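Side-chain contact in CG4930 (Drosophila melanogaster, PDB 3ISM), which inhibits the nuclease EndoG by forming a complex with it, and is probably a ribonuclease inhibitor: residues Thr264-Ala267 and Glu268-Asn271. The protein carries 1 engineered substitution. Numbering follows the deposited sequence.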
# COMPACT_ATOMS: atom_id res chain seq x y z
N THR C 264 -46.27 -28.95 -27.71
CA THR C 264 -46.23 -27.61 -28.28
C THR C 264 -46.39 -26.61 -27.14
O THR C 264 -47.44 -26.57 -26.49
CB THR C 264 -47.33 -27.39 -29.34
OG1 THR C 264 -47.28 -28.44 -30.31
CG2 THR C 264 -47.15 -26.05 -30.04
N PRO C 265 -45.35 -25.80 -26.88
CA PRO C 265 -45.33 -24.94 -25.69
C PRO C 265 -46.29 -23.76 -25.78
O PRO C 265 -46.41 -23.12 -26.83
CB PRO C 265 -43.87 -24.46 -25.63
CG PRO C 265 -43.39 -24.53 -27.03
CD PRO C 265 -44.13 -25.66 -27.69
N SER C 266 -46.97 -23.49 -24.67
CA SER C 266 -47.87 -22.35 -24.56
C SER C 266 -47.08 -21.05 -24.48
O SER C 266 -45.87 -21.06 -24.20
CB SER C 266 -48.75 -22.50 -23.32
OG SER C 266 -47.96 -22.63 -22.14
N ALA C 267 -47.76 -19.93 -24.71
CA ALA C 267 -47.17 -18.60 -24.62
C ALA C 267 -46.59 -18.36 -23.22
O ALA C 267 -45.55 -17.72 -23.06
CB ALA C 267 -48.19 -17.52 -24.97
N GLU C 268 -47.29 -18.89 -22.22
CA GLU C 268 -46.85 -18.85 -20.83
C GLU C 268 -45.53 -19.60 -20.64
O GLU C 268 -44.61 -19.09 -19.99
CB GLU C 268 -47.93 -19.45 -19.93
CG GLU C 268 -47.62 -19.38 -18.45
CD GLU C 268 -48.41 -20.38 -17.64
OE1 GLU C 268 -48.43 -20.24 -16.40
OE2 GLU C 268 -49.00 -21.31 -18.23
N ASP C 269 -45.43 -20.79 -21.22
CA ASP C 269 -44.24 -21.64 -21.06
C ASP C 269 -43.05 -21.19 -21.92
O ASP C 269 -41.90 -21.51 -21.60
CB ASP C 269 -44.58 -23.11 -21.32
CG ASP C 269 -45.38 -23.73 -20.18
OD1 ASP C 269 -46.34 -23.10 -19.71
OD2 ASP C 269 -45.03 -24.86 -19.77
N GLN C 270 -43.34 -20.47 -23.00
CA GLN C 270 -42.30 -19.82 -23.81
C GLN C 270 -41.71 -18.61 -23.07
O GLN C 270 -40.52 -18.31 -23.21
CB GLN C 270 -42.85 -19.39 -25.18
CG GLN C 270 -42.98 -20.53 -26.20
CD GLN C 270 -43.42 -20.04 -27.59
OE1 GLN C 270 -43.11 -18.92 -28.02
NE2 GLN C 270 -44.15 -20.90 -28.30
N ASN C 271 -42.55 -17.94 -22.28
CA ASN C 271 -42.11 -16.85 -21.41
C ASN C 271 -41.25 -17.34 -20.24
O ASN C 271 -40.26 -16.70 -19.89
CB ASN C 271 -43.31 -16.06 -20.87
CG ASN C 271 -43.92 -15.15 -21.93
OD1 ASN C 271 -43.24 -14.69 -22.84
ND2 ASN C 271 -45.22 -14.89 -21.80
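P265 lies against the amide end of Q270 where the loop after helix 238-261 turns into helix 267-287, just ahead of S266, whose side chain caps that helix in a worked example of the serine N-cap. The CG of the proline ring comes within 3.9 Å of Q270 NE2, and the two side chains run at a slant to each other. The same NE2 makes a weak hydrogen bond to P265 O, 3.5 Å long and bent to 141° at the hydrogen. Q270 gets there because its CG stands anti to its own carbonyl carbon (chi1 -78°) and the chain beyond is extended, laid back over the start of the helix; it also touches D310 and F311 of helix 309-317. With alanine in place of Q270, the P265 ring is likely to lose the CG and NE2 it rests against, and P265 O this weak donor. Next comes the cap itself: S266 OG, placed between its own backbone N and carbonyl carbon (chi1 58°), takes the D269 amide N-H at 3.3 Å from N. One of the first-turn amides of the helix thereby gains a side-chain acceptor. The backbone bonds of the first turn follow: S266 O receives Q270 N at 2.9 Å, and A267 O accepts from N271 N, 3.1 Å away. The side chain of N271 sends OD1 to K315 NZ, while its CB rests 3.5 Å from A267 O.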